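Local coordinates for porin protein associated with imipenem resistance (Acinetobacter baumannii, PDB 4FUV) that sits in the outer membrane as an eight-stranded beta-barrel and is associated with imipenem resistance, probably through a part in ornithine and imipenem transport, at residues G20-V25 with G31-W36; G26-G31 with L104-D109; M140-D145 with K212-G217; F154-K157 with G163-G166. All coordinates share one frame; numbering follows the deposited sequence.

Overall arrangement
Contact 1 joins neighbouring strands, and contact 4 joins the end of strand 147-154 and the loop after it to strand 162-172; both rest on backbone hydrogen bonds. Contacts 2 and 3 reach between strands that are not partners and meet mainly through side chains, without hydrogen bonds between the segments and with C8E alongside. Contacts 1 and 3 are buried, contacts 2 and 4 partly so. F165 of contact 4 packs against R22 and E24 of contact 1 in the barrel interior. Contact 2 takes over where contact 1 ends, sharing G31. Contacts 2 and 3, about 9 Å apart between centres, are linked by the pairing of strands 95-114 and 134-144.

Contact 1: residues G20-V25 with G31-W36; sequences GARAEV and GGALLW. With C8E ((hydroxyethyloxy)tri(ethyloxy)octane), chain F.
The first beta hairpin of the barrel, strands 20-26 and 29-37, is zipped here in antiparallel register, from G20 opposite L35 to E24 opposite G31. The R22 and A33 pair is joined in both directions, R22 N to A33 O at 2.9 Å and A33 N to R22 O at 3.1 Å, and E24 and G31 are joined likewise. Between them, A23 faces G32 in a non-hydrogen-bonded pair, where the CA of G32 comes within 3.0 Å of R22 O. R22, E24, A33 and L35 project to one face. With CG set between its backbone N and carbonyl carbon (chi1 75°), R22 runs out extended over A33, its NE 3.9 Å from A33 CB. The methyl CD2 of L35 lies over one face of the guanidinium, 3.8 Å from NH1. R22 NE also makes a salt bridge of 2.8 Å to E24 OE1, two residues along the same strand and tilted from the guanidinium plane. On the other face A21 CB meets L34 CD1 at 4.2 Å. The charges continue across the barrel interior, R22 to E80 and E24 to K218, with Y76 bonded to both. Such a buried network of opposite charges probably keeps R22 and E24 ionised and limits their movement.

Contact 2: residues G26-G31 with L104-D109; sequences GTTGYG and LDNDYD. With C8E ((hydroxyethyloxy)tri(ethyloxy)octane), chain F; C8E ((hydroxyethyloxy)tri(ethyloxy)octane), chain D.
The ring of Y108 meets T27 at its edge, where T27 O lies near the ring plane and 3.7 Å from Y108 OH. That separation is too long for a hydrogen bond, and the buried hydroxyl has no polar partner in the model. Over one face of the same ring sits C13 of the chain D C8E, offset toward the rim; the same detergent touches T27, its C8 lying 3.6 Å from T27 CG2. The Y30 ring meets the second detergent obliquely, its CE2 3.7 Å from C19 of the chain F C8E. T27 and T28 are the central residues of a type I turn from G26 to G29, closed by G29 N to G26 O at 3.0 Å and by G26 N to G29 O at 2.9 Å. It is the tight turn of the hairpin between strands 20-26 and 29-37; T27 reaches strand 95-114 through its backbone O and T28 through CB. Further along strand 95-114, the amide of N106 approaches T28, with OD1 4.1 Å from T28 CB. N106 OD1 does not bond to T28; it accepts hydrogen bonds from N72 and N74 of strand 64-81, which hold the amide in place. T27 OG1 is bonded to the backbone N of G217, tying the turn to strand 213-224.

Contact 3: residues M140-D145 with K212-G217; sequences MSYKND and KWLPVG. With C8E ((hydroxyethyloxy)tri(ethyloxy)octane), chain D; C8E ((hydroxyethyloxy)tri(ethyloxy)octane), chain J.
Y142 has its CG anti to the carbonyl carbon (chi1 -69°), which sends the ring from strand 134-144 toward L214, while L214 has CG anti to its own backbone N (chi1 174°), which turns its CD1 branch to the ring. This methyl stands over the centre of the Y142 ring, 4.1 Å from the centroid and only 10° off the ring normal: a CH-pi contact made squarely over the face. L214 CB comes in beside it, 4.2 Å from CE2. A detergent touches both residues. C14 of the chain D C8E approaches the Y142 ring obliquely and lies 3.2 Å from Y142 OH, and it also touches L214 CD1 at 4.0 Å. The same molecule runs on along the strand, its C17 3.6 Å from P215 CD. W213, the residue before L214, has its CB directed away from Y142, and its indole carries O21 of the chain J C8E over the ring centre, 3.2 Å from CD2. Both leucine and tyrosine also pack on Y108 of strand 95-114, with T173 touching them as well. Strand 134-144 is backbone-paired with strand 95-114 through Y142 and N106, while L214 reaches it from near the start of strand 213-224, which pairs with strands 20-26 and 162-172.

Contact 4: residues F154-K157 with G163-G166; sequences FAPK and GVFG
Segments 154-157 and 163-166 run antiparallel, their end-to-end directions 171° apart, and F154 and G166 form a hydrogen-bonded pair through F154 N to G166 O at 3.0 Å and G166 N to F154 O at 3.1 Å. Beyond it the regular pattern is interrupted at P156, whose nitrogen has no hydrogen to give to V164 O; P156 O still accepts V164 N, at 3.2 Å and nearly in line with the carbonyl bond. The CA of K157 then comes within 4.0 Å of G163 CA. Among the side chains, A155 and F165 meet methyl to methylene, CB to CB at 3.5 Å. With CG between the backbone N and the carbonyl carbon (chi1 83°), the F165 ring leads away from that meeting point into the barrel, where it packs on R22 and E24. P156 packs on F154, its CD over the ring centre 3.7 Å above the plane, and on V164, with CD 3.3 Å from V164 O. Both F154 and P156 also rest on W91 of helix 90-94, and K157 makes a cation-pi contact with F224. The arrangement is that of a beta hairpin at one end of a membrane barrel, in which strand 147-154 passes into the turn before strand 162-172.

Contact 1: residues G20-V25 with G31-W36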
loop_
_atom_site.group_PDB
_atom_site.type_symbol
_atom_site.label_atom_id
_atom_site.label_comp_id
_atom_site.label_asym_id
_atom_site.label_seq_id
_atom_site.Cartn_x
_atom_site.Cartn_y
_atom_site.Cartn_z
ATOM N N GLY A 20 9.514 4.408 40.870
ATOM C CA GLY A 20 8.929 5.357 39.952
ATOM C C GLY A 20 7.544 4.996 39.478
ATOM O O GLY A 20 6.867 4.123 40.031
ATOM N N ALA A 21 7.125 5.688 38.431
ATOM C CA ALA A 21 5.787 5.536 37.898
ATOM C C ALA A 21 5.827 5.807 36.400
ATOM O O ALA A 21 6.788 6.376 35.875
ATOM C CB ALA A 21 4.827 6.486 38.594
ATOM N N ARG A 22 4.802 5.376 35.692
ATOM C CA ARG A 22 4.768 5.668 34.279
ATOM C C ARG A 22 3.353 5.979 33.837
ATOM O O ARG A 22 2.391 5.525 34.455
ATOM C CB ARG A 22 5.376 4.519 33.465
ATOM C CG ARG A 22 4.513 3.268 33.328
ATOM C CD ARG A 22 5.251 2.144 32.599
ATOM N NE ARG A 22 4.455 0.917 32.557
ATOM C CZ ARG A 22 4.949 -0.320 32.532
ATOM N NH1 ARG A 22 6.269 -0.532 32.535
ATOM N NH2 ARG A 22 4.113 -1.358 32.495
ATOM N N ALA A 23 3.247 6.779 32.785
ATOM C CA ALA A 23 1.980 7.056 32.132
ATOM C C ALA A 23 2.033 6.409 30.766
ATOM O O ALA A 23 3.072 6.445 30.103
ATOM C CB ALA A 23 1.773 8.562 31.993
ATOM N N GLU A 24 0.916 5.827 30.334
ATOM C CA GLU A 24 0.916 5.073 29.098
ATOM C C GLU A 24 -0.423 5.147 28.383
ATOM O O GLU A 24 -1.472 5.367 28.996
ATOM C CB GLU A 24 1.301 3.610 29.366
ATOM C CG GLU A 24 0.259 2.814 30.179
ATOM C CD GLU A 24 0.887 1.703 31.027
ATOM O OE1 GLU A 24 2.082 1.820 31.389
ATOM O OE2 GLU A 24 0.197 0.711 31.326
ATOM N N VAL A 25 -0.357 4.969 27.071
ATOM C CA VAL A 25 -1.518 4.924 26.206
ATOM C C VAL A 25 -1.301 3.765 25.235
ATOM O O VAL A 25 -0.211 3.590 24.673
ATOM C CB VAL A 25 -1.715 6.263 25.453
ATOM C CG1 VAL A 25 -0.442 6.675 24.698
ATOM C CG2 VAL A 25 -2.896 6.194 24.523
ATOM N N GLY A 31 -3.579 4.882 30.944
ATOM C CA GLY A 31 -3.457 4.889 32.385
ATOM C C GLY A 31 -1.993 4.938 32.750
ATOM O O GLY A 31 -1.237 5.754 32.215
ATOM N N GLY A 32 -1.587 4.061 33.658
ATOM C CA GLY A 32 -0.188 3.973 34.023
ATOM C C GLY A 32 0.061 2.924 35.076
ATOM O O GLY A 32 -0.821 2.126 35.380
ATOM N N ALA A 33 1.259 2.951 35.647
ATOM C CA ALA A 33 1.690 1.927 36.590
ATOM C C ALA A 33 2.653 2.489 37.624
ATOM O O ALA A 33 3.329 3.493 37.385
ATOM C CB ALA A 33 2.347 0.727 35.842
ATOM N N LEU A 34 2.701 1.829 38.776
ATOM C CA LEU A 34 3.734 2.074 39.784
ATOM C C LEU A 34 4.810 1.045 39.495
ATOM O O LEU A 34 4.492 -0.080 39.064
ATOM C CB LEU A 34 3.147 1.818 41.173
ATOM C CG LEU A 34 3.217 2.860 42.285
ATOM C CD1 LEU A 34 3.177 4.267 41.737
ATOM C CD2 LEU A 34 2.070 2.615 43.250
ATOM N N LEU A 35 6.070 1.411 39.710
ATOM C CA LEU A 35 7.193 0.541 39.327
ATOM C C LEU A 35 8.088 0.265 40.524
ATOM O O LEU A 35 8.474 1.212 41.227
ATOM C CB LEU A 35 8.053 1.226 38.262
ATOM C CG LEU A 35 7.419 1.695 36.942
ATOM C CD1 LEU A 35 8.417 2.562 36.136
ATOM C CD2 LEU A 35 6.984 0.502 36.140
ATOM N N TRP A 36 8.436 -1.006 40.734
ATOM C CA TRP A 36 9.413 -1.400 41.751
ATOM C C TRP A 36 10.595 -2.030 41.036
ATOM O O TRP A 36 10.424 -2.646 39.980
ATOM C CB TRP A 36 8.842 -2.435 42.737
ATOM C CG TRP A 36 7.782 -1.918 43.672
ATOM C CD1 TRP A 36 7.933 -1.596 45.006
ATOM C CD2 TRP A 36 6.417 -1.664 43.360
ATOM N NE1 TRP A 36 6.745 -1.159 45.528
ATOM C CE2 TRP A 36 5.787 -1.189 44.531
ATOM C CE3 TRP A 36 5.648 -1.788 42.190
ATOM C CZ2 TRP A 36 4.444 -0.848 44.582
ATOM C CZ3 TRP A 36 4.305 -1.434 42.237
ATOM C CH2 TRP A 36 3.717 -0.975 43.425
HETATM C C4 C8E F . 7.816 7.535 22.563
HETATM C C5 C8E F . 6.659 7.318 23.529
HETATM C C6 C8E F . 6.339 8.597 24.300
HETATM C C7 C8E F . 4.836 8.731 24.528
HETATM O O9 C8E F . 1.255 8.906 27.845
HETATM C C10 C8E F . 0.354 9.912 28.261
HETATM C C11 C8E F . -1.034 9.307 28.468
HETATM O O12 C8E F . -1.330 9.120 29.841
HETATM C C13 C8E F . -2.713 9.207 30.108
HETATM C C14 C8E F . -2.945 9.614 31.557
HETATM C C16 C8E F . -5.578 7.709 33.305
HETATM C C17 C8E F . -6.016 6.536 34.175
HETATM O O18 C8E F . -7.390 6.660 34.470
HETATM C C19 C8E F . -8.198 6.592 33.318
HETATM C C20 C8E F . -9.663 6.484 33.731
HETATM O O21 C8E F . -10.398 7.469 33.038
#

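Contact 2: residues G26-G31 with L104-D109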
loop_
_atom_site.group_PDB
_atom_site.type_symbol
_atom_site.label_atom_id
_atom_site.label_comp_id
_atom_site.label_asym_id
_atom_site.label_seq_id
_atom_site.Cartn_x
_atom_site.Cartn_y
_atom_site.Cartn_z
ATOM N N GLY A 26 -2.319 2.934 25.073
ATOM C CA GLY A 26 -2.184 1.817 24.160
ATOM C C GLY A 26 -3.498 1.191 23.756
ATOM O O GLY A 26 -4.575 1.743 24.008
ATOM N N THR A 27 -3.410 0.011 23.152
ATOM C CA THR A 27 -4.583 -0.629 22.568
ATOM C C THR A 27 -5.566 -1.200 23.603
ATOM O O THR A 27 -6.713 -1.535 23.265
ATOM C CB THR A 27 -4.178 -1.721 21.553
ATOM O OG1 THR A 27 -3.392 -2.726 22.200
ATOM C CG2 THR A 27 -3.367 -1.118 20.404
ATOM N N THR A 28 -5.127 -1.311 24.855
ATOM C CA THR A 28 -6.033 -1.714 25.929
ATOM C C THR A 28 -6.394 -0.537 26.837
ATOM O O THR A 28 -6.796 -0.718 27.985
ATOM C CB THR A 28 -5.475 -2.871 26.773
ATOM O OG1 THR A 28 -4.174 -2.529 27.265
ATOM C CG2 THR A 28 -5.399 -4.155 25.949
ATOM N N GLY A 29 -6.254 0.669 26.304
ATOM C CA GLY A 29 -6.625 1.869 27.024
ATOM C C GLY A 29 -5.418 2.654 27.505
ATOM O O GLY A 29 -4.261 2.344 27.182
ATOM N N TYR A 30 -5.702 3.680 28.293
ATOM C CA TYR A 30 -4.679 4.548 28.832
ATOM C C TYR A 30 -4.692 4.485 30.349
ATOM O O TYR A 30 -5.676 4.077 30.966
ATOM C CB TYR A 30 -4.858 5.991 28.340
ATOM C CG TYR A 30 -6.222 6.572 28.607
ATOM C CD1 TYR A 30 -7.313 6.249 27.800
ATOM C CD2 TYR A 30 -6.426 7.455 29.660
ATOM C CE1 TYR A 30 -8.574 6.785 28.046
ATOM C CE2 TYR A 30 -7.687 8.000 29.914
ATOM C CZ TYR A 30 -8.752 7.659 29.107
ATOM O OH TYR A 30 -9.998 8.195 29.355
ATOM N N GLY A 31 -3.579 4.882 30.944
ATOM C CA GLY A 31 -3.457 4.889 32.385
ATOM C C GLY A 31 -1.993 4.938 32.750
ATOM O O GLY A 31 -1.237 5.754 32.215
ATOM N N LEU A 104 -8.940 -8.435 33.148
ATOM C CA LEU A 104 -9.260 -7.808 31.876
ATOM C C LEU A 104 -10.758 -7.567 31.729
ATOM O O LEU A 104 -11.561 -8.401 32.120
ATOM C CB LEU A 104 -8.797 -8.710 30.725
ATOM C CG LEU A 104 -7.283 -8.901 30.674
ATOM C CD1 LEU A 104 -6.968 -9.959 29.643
ATOM C CD2 LEU A 104 -6.632 -7.575 30.314
ATOM N N ASP A 105 -11.123 -6.433 31.146
ATOM C CA ASP A 105 -12.515 -6.147 30.787
ATOM C C ASP A 105 -12.456 -5.155 29.642
ATOM O O ASP A 105 -12.235 -3.961 29.853
ATOM C CB ASP A 105 -13.301 -5.578 31.986
ATOM C CG ASP A 105 -14.769 -5.306 31.669
ATOM O OD1 ASP A 105 -15.197 -5.407 30.502
ATOM O OD2 ASP A 105 -15.512 -4.964 32.605
ATOM N N ASN A 106 -12.633 -5.660 28.425
ATOM C CA ASN A 106 -12.494 -4.843 27.227
ATOM C C ASN A 106 -13.660 -5.067 26.266
ATOM O O ASN A 106 -13.911 -6.190 25.843
ATOM C CB ASN A 106 -11.169 -5.158 26.523
ATOM C CG ASN A 106 -9.952 -4.905 27.417
ATOM O OD1 ASN A 106 -9.430 -3.788 27.473
ATOM N ND2 ASN A 106 -9.498 -5.945 28.113
ATOM N N ASP A 107 -14.376 -4.000 25.935
ATOM C CA ASP A 107 -15.445 -4.092 24.956
ATOM C C ASP A 107 -15.076 -3.341 23.692
ATOM O O ASP A 107 -14.672 -2.179 23.738
ATOM C CB ASP A 107 -16.746 -3.529 25.524
ATOM C CG ASP A 107 -17.172 -4.227 26.795
ATOM O OD1 ASP A 107 -16.905 -5.439 26.932
ATOM O OD2 ASP A 107 -17.774 -3.563 27.662
ATOM N N TYR A 108 -15.216 -4.023 22.564
ATOM C CA TYR A 108 -15.068 -3.406 21.257
ATOM C C TYR A 108 -16.424 -3.408 20.532
ATOM O O TYR A 108 -17.161 -4.394 20.567
ATOM C CB TYR A 108 -14.001 -4.149 20.455
ATOM C CG TYR A 108 -12.671 -4.235 21.175
ATOM C CD1 TYR A 108 -12.400 -5.260 22.080
ATOM C CD2 TYR A 108 -11.689 -3.278 20.969
ATOM C CE1 TYR A 108 -11.163 -5.329 22.750
ATOM C CE2 TYR A 108 -10.474 -3.337 21.630
ATOM C CZ TYR A 108 -10.213 -4.361 22.521
ATOM O OH TYR A 108 -8.989 -4.396 23.174
ATOM N N ASP A 109 -16.761 -2.286 19.907
ATOM C CA ASP A 109 -17.972 -2.179 19.105
ATOM C C ASP A 109 -17.620 -1.509 17.781
ATOM O O ASP A 109 -17.546 -0.282 17.700
ATOM C CB ASP A 109 -19.045 -1.376 19.846
ATOM C CG ASP A 109 -20.330 -1.225 19.040
ATOM O OD1 ASP A 109 -20.425 -0.274 18.233
ATOM O OD2 ASP A 109 -21.250 -2.056 19.209
HETATM C C4 C8E F . 7.816 7.535 22.563
HETATM C C5 C8E F . 6.659 7.318 23.529
HETATM C C6 C8E F . 6.339 8.597 24.300
HETATM C C7 C8E F . 4.836 8.731 24.528
HETATM O O9 C8E F . 1.255 8.906 27.845
HETATM C C10 C8E F . 0.354 9.912 28.261
HETATM C C11 C8E F . -1.034 9.307 28.468
HETATM O O12 C8E F . -1.330 9.120 29.841
HETATM C C13 C8E F . -2.713 9.207 30.108
HETATM C C14 C8E F . -2.945 9.614 31.557
HETATM C C16 C8E F . -5.578 7.709 33.305
HETATM C C17 C8E F . -6.016 6.536 34.175
HETATM O O18 C8E F . -7.390 6.660 34.470
HETATM C C19 C8E F . -8.198 6.592 33.318
HETATM C C20 C8E F . -9.663 6.484 33.731
HETATM O O21 C8E F . -10.398 7.469 33.038
HETATM C C1 C8E D . 4.440 1.121 19.342
HETATM C C2 C8E D . 4.138 -0.237 19.965
HETATM C C3 C8E D . 3.030 -0.935 19.186
HETATM C C5 C8E D . -0.149 -4.151 18.836
HETATM C C6 C8E D . -1.161 -5.253 18.540
HETATM C C7 C8E D . -2.389 -4.725 17.800
HETATM C C8 C8E D . -3.521 -4.299 18.733
HETATM O O9 C8E D . -4.765 -4.836 18.318
HETATM C C10 C8E D . -5.729 -4.792 19.353
HETATM C C11 C8E D . -7.139 -5.050 18.823
HETATM O O12 C8E D . -7.479 -6.407 19.010
HETATM C C13 C8E D . -8.862 -6.648 19.164
HETATM C C14 C8E D . -9.027 -8.140 19.417
HETATM O O15 C8E D . -7.856 -8.760 18.925
HETATM C C16 C8E D . -8.082 -9.822 18.022
HETATM C C17 C8E D . -6.832 -10.688 17.946
HETATM O O18 C8E D . -6.363 -10.702 16.619
#

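Contact 3: residues M140-D145 with K212-G217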
loop_
_atom_site.group_PDB
_atom_site.type_symbol
_atom_site.label_atom_id
_atom_site.label_comp_id
_atom_site.label_asym_id
_atom_site.label_seq_id
_atom_site.Cartn_x
_atom_site.Cartn_y
_atom_site.Cartn_z
ATOM N N MET A 140 -17.675 -7.272 20.630
ATOM C CA MET A 140 -16.697 -8.266 21.013
ATOM C C MET A 140 -16.128 -7.891 22.375
ATOM O O MET A 140 -15.607 -6.787 22.552
ATOM C CB MET A 140 -15.597 -8.283 19.970
ATOM C CG MET A 140 -14.590 -9.378 20.140
ATOM S SD MET A 140 -13.269 -9.187 18.951
ATOM C CE MET A 140 -14.197 -9.075 17.429
ATOM N N SER A 141 -16.249 -8.790 23.347
ATOM C CA SER A 141 -15.810 -8.470 24.697
ATOM C C SER A 141 -14.824 -9.483 25.251
ATOM O O SER A 141 -15.049 -10.692 25.191
ATOM C CB SER A 141 -17.009 -8.348 25.641
ATOM O OG SER A 141 -17.774 -9.538 25.611
ATOM N N TYR A 142 -13.730 -8.974 25.798
ATOM C CA TYR A 142 -12.770 -9.793 26.515
ATOM C C TYR A 142 -12.950 -9.542 28.001
ATOM O O TYR A 142 -12.731 -8.429 28.481
ATOM C CB TYR A 142 -11.348 -9.417 26.102
ATOM C CG TYR A 142 -11.010 -9.796 24.676
ATOM C CD1 TYR A 142 -11.371 -8.976 23.618
ATOM C CD2 TYR A 142 -10.335 -10.970 24.395
ATOM C CE1 TYR A 142 -11.071 -9.313 22.318
ATOM C CE2 TYR A 142 -10.020 -11.316 23.099
ATOM C CZ TYR A 142 -10.399 -10.483 22.063
ATOM O OH TYR A 142 -10.108 -10.818 20.766
ATOM N N LYS A 143 -13.345 -10.575 28.733
ATOM C CA LYS A 143 -13.498 -10.452 30.170
ATOM C C LYS A 143 -12.860 -11.649 30.862
ATOM O O LYS A 143 -13.239 -12.785 30.606
ATOM C CB LYS A 143 -14.979 -10.339 30.536
ATOM C CG LYS A 143 -15.248 -10.424 32.023
ATOM N N ASN A 144 -11.898 -11.388 31.747
ATOM C CA ASN A 144 -11.148 -12.445 32.419
ATOM C C ASN A 144 -10.808 -12.001 33.830
ATOM O O ASN A 144 -10.275 -10.904 34.021
ATOM C CB ASN A 144 -9.821 -12.714 31.698
ATOM C CG ASN A 144 -9.992 -13.334 30.325
ATOM O OD1 ASN A 144 -10.024 -12.632 29.321
ATOM N ND2 ASN A 144 -10.043 -14.660 30.271
ATOM N N ASP A 145 -11.092 -12.839 34.822
ATOM C CA ASP A 145 -10.753 -12.486 36.192
ATOM C C ASP A 145 -9.234 -12.397 36.298
ATOM O O ASP A 145 -8.687 -11.487 36.939
ATOM C CB ASP A 145 -11.312 -13.506 37.189
ATOM C CG ASP A 145 -12.799 -13.312 37.450
ATOM O OD1 ASP A 145 -13.317 -12.216 37.161
ATOM O OD2 ASP A 145 -13.447 -14.253 37.956
ATOM N N LYS A 212 -7.642 -16.470 20.525
ATOM C CA LYS A 212 -7.522 -16.839 21.929
ATOM C C LYS A 212 -6.523 -15.961 22.682
ATOM O O LYS A 212 -6.350 -16.120 23.884
ATOM C CB LYS A 212 -7.159 -18.309 22.060
ATOM C CG LYS A 212 -8.310 -19.205 21.584
ATOM C CD LYS A 212 -7.885 -20.644 21.446
ATOM C CE LYS A 212 -8.984 -21.450 20.770
ATOM N NZ LYS A 212 -9.983 -21.811 21.783
ATOM N N TRP A 213 -5.895 -15.037 21.954
ATOM C CA TRP A 213 -4.939 -14.081 22.504
ATOM C C TRP A 213 -5.423 -12.669 22.242
ATOM O O TRP A 213 -5.918 -12.370 21.156
ATOM C CB TRP A 213 -3.569 -14.269 21.842
ATOM C CG TRP A 213 -3.049 -15.639 22.022
ATOM C CD1 TRP A 213 -3.337 -16.739 21.253
ATOM C CD2 TRP A 213 -2.163 -16.093 23.050
ATOM N NE1 TRP A 213 -2.678 -17.842 21.741
ATOM C CE2 TRP A 213 -1.948 -17.468 22.840
ATOM C CE3 TRP A 213 -1.525 -15.461 24.121
ATOM C CZ2 TRP A 213 -1.130 -18.225 23.667
ATOM C CZ3 TRP A 213 -0.715 -16.214 24.938
ATOM C CH2 TRP A 213 -0.518 -17.580 24.705
ATOM N N LEU A 214 -5.285 -11.803 23.238
ATOM C CA LEU A 214 -5.527 -10.381 23.054
ATOM C C LEU A 214 -4.172 -9.688 22.939
ATOM O O LEU A 214 -3.441 -9.584 23.935
ATOM C CB LEU A 214 -6.312 -9.809 24.241
ATOM C CG LEU A 214 -6.528 -8.292 24.261
ATOM C CD1 LEU A 214 -7.366 -7.850 23.050
ATOM C CD2 LEU A 214 -7.178 -7.804 25.585
ATOM N N PRO A 215 -3.826 -9.221 21.728
ATOM C CA PRO A 215 -2.542 -8.549 21.494
ATOM C C PRO A 215 -2.565 -7.147 22.088
ATOM O O PRO A 215 -3.629 -6.529 22.149
ATOM C CB PRO A 215 -2.446 -8.476 19.962
ATOM C CG PRO A 215 -3.571 -9.343 19.437
ATOM C CD PRO A 215 -4.622 -9.327 20.496
ATOM N N VAL A 216 -1.412 -6.653 22.530
ATOM C CA VAL A 216 -1.338 -5.353 23.193
ATOM C C VAL A 216 -0.167 -4.546 22.662
ATOM O O VAL A 216 0.936 -5.064 22.511
ATOM C CB VAL A 216 -1.113 -5.513 24.710
ATOM C CG1 VAL A 216 -1.205 -4.164 25.405
ATOM C CG2 VAL A 216 -2.132 -6.466 25.289
ATOM N N GLY A 217 -0.412 -3.283 22.365
ATOM C CA GLY A 217 0.654 -2.352 22.058
ATOM C C GLY A 217 0.452 -1.100 22.890
ATOM O O GLY A 217 -0.658 -0.559 22.927
HETATM C C1 C8E D . 4.440 1.121 19.342
HETATM C C2 C8E D . 4.138 -0.237 19.965
HETATM C C3 C8E D . 3.030 -0.935 19.186
HETATM C C5 C8E D . -0.149 -4.151 18.836
HETATM C C6 C8E D . -1.161 -5.253 18.540
HETATM C C7 C8E D . -2.389 -4.725 17.800
HETATM C C8 C8E D . -3.521 -4.299 18.733
HETATM O O9 C8E D . -4.765 -4.836 18.318
HETATM C C10 C8E D . -5.729 -4.792 19.353
HETATM C C11 C8E D . -7.139 -5.050 18.823
HETATM O O12 C8E D . -7.479 -6.407 19.010
HETATM C C13 C8E D . -8.862 -6.648 19.164
HETATM C C14 C8E D . -9.027 -8.140 19.417
HETATM O O15 C8E D . -7.856 -8.760 18.925
HETATM C C16 C8E D . -8.082 -9.822 18.022
HETATM C C17 C8E D . -6.832 -10.688 17.946
HETATM O O18 C8E D . -6.363 -10.702 16.619
HETATM C C8 C8E J . 3.868 -12.686 22.978
HETATM O O9 C8E J . 3.841 -11.447 22.286
HETATM C C10 C8E J . 5.011 -11.268 21.501
HETATM C C11 C8E J . 4.675 -10.385 20.296
HETATM O O18 C8E J . -0.703 -13.605 19.414
HETATM C C19 C8E J . -0.063 -14.854 19.305
HETATM C C20 C8E J . 1.038 -14.866 20.357
HETATM O O21 C8E J . 0.605 -15.700 21.409
#

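Contact 4: residues F154-K157 with G163-G166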
loop_
_atom_site.group_PDB
_atom_site.type_symbol
_atom_site.label_atom_id
_atom_site.label_comp_id
_atom_site.label_asym_id
_atom_site.label_seq_id
_atom_site.Cartn_x
_atom_site.Cartn_y
_atom_site.Cartn_z
ATOM N N PHE A 154 10.766 -1.923 25.405
ATOM C CA PHE A 154 11.952 -1.129 25.142
ATOM C C PHE A 154 11.788 0.218 25.829
ATOM O O PHE A 154 11.005 1.057 25.384
ATOM C CB PHE A 154 12.141 -0.931 23.636
ATOM C CG PHE A 154 13.414 -0.185 23.277
ATOM C CD1 PHE A 154 14.625 -0.543 23.850
ATOM C CD2 PHE A 154 13.398 0.857 22.360
ATOM C CE1 PHE A 154 15.803 0.133 23.526
ATOM C CE2 PHE A 154 14.569 1.544 22.033
ATOM C CZ PHE A 154 15.771 1.175 22.615
ATOM N N ALA A 155 12.521 0.428 26.913
ATOM C CA ALA A 155 12.304 1.609 27.748
ATOM C C ALA A 155 13.557 2.456 27.970
ATOM O O ALA A 155 14.005 2.609 29.107
ATOM C CB ALA A 155 11.695 1.196 29.100
ATOM N N PRO A 156 14.111 3.042 26.894
ATOM C CA PRO A 156 15.348 3.805 27.099
ATOM C C PRO A 156 15.152 5.003 28.020
ATOM O O PRO A 156 14.166 5.731 27.902
ATOM C CB PRO A 156 15.733 4.252 25.684
ATOM C CG PRO A 156 14.424 4.246 24.913
ATOM C CD PRO A 156 13.642 3.088 25.493
ATOM N N LYS A 157 16.082 5.175 28.954
ATOM C CA LYS A 157 16.108 6.345 29.834
ATOM C C LYS A 157 16.769 7.512 29.131
ATOM O O LYS A 157 17.790 7.346 28.470
ATOM C CB LYS A 157 16.891 6.052 31.109
ATOM C CG LYS A 157 16.131 5.266 32.152
ATOM C CD LYS A 157 17.010 4.989 33.365
ATOM C CE LYS A 157 16.342 4.014 34.313
ATOM N NZ LYS A 157 17.267 3.541 35.370
ATOM N N GLY A 163 12.292 8.766 31.070
ATOM C CA GLY A 163 12.499 8.073 29.818
ATOM C C GLY A 163 11.192 7.782 29.115
ATOM O O GLY A 163 10.116 8.119 29.606
ATOM N N VAL A 164 11.290 7.156 27.953
ATOM C CA VAL A 164 10.116 6.775 27.187
ATOM C C VAL A 164 10.143 5.275 26.910
ATOM O O VAL A 164 11.202 4.641 26.991
ATOM C CB VAL A 164 10.057 7.564 25.885
ATOM C CG1 VAL A 164 9.929 9.063 26.201
ATOM C CG2 VAL A 164 11.313 7.297 25.063
ATOM N N PHE A 165 8.988 4.691 26.613
ATOM C CA PHE A 165 8.969 3.262 26.326
ATOM C C PHE A 165 7.906 2.854 25.324
ATOM O O PHE A 165 6.982 3.613 25.032
ATOM C CB PHE A 165 8.803 2.458 27.618
ATOM C CG PHE A 165 7.382 2.327 28.080
ATOM C CD1 PHE A 165 6.783 3.332 28.833
ATOM C CD2 PHE A 165 6.649 1.190 27.773
ATOM C CE1 PHE A 165 5.467 3.203 29.266
ATOM C CE2 PHE A 165 5.341 1.049 28.189
ATOM C CZ PHE A 165 4.736 2.058 28.941
ATOM N N GLY A 166 8.069 1.656 24.774
ATOM C CA GLY A 166 7.017 1.002 24.023
ATOM C C GLY A 166 6.970 -0.424 24.525
ATOM O O GLY A 166 7.981 -0.935 24.998
#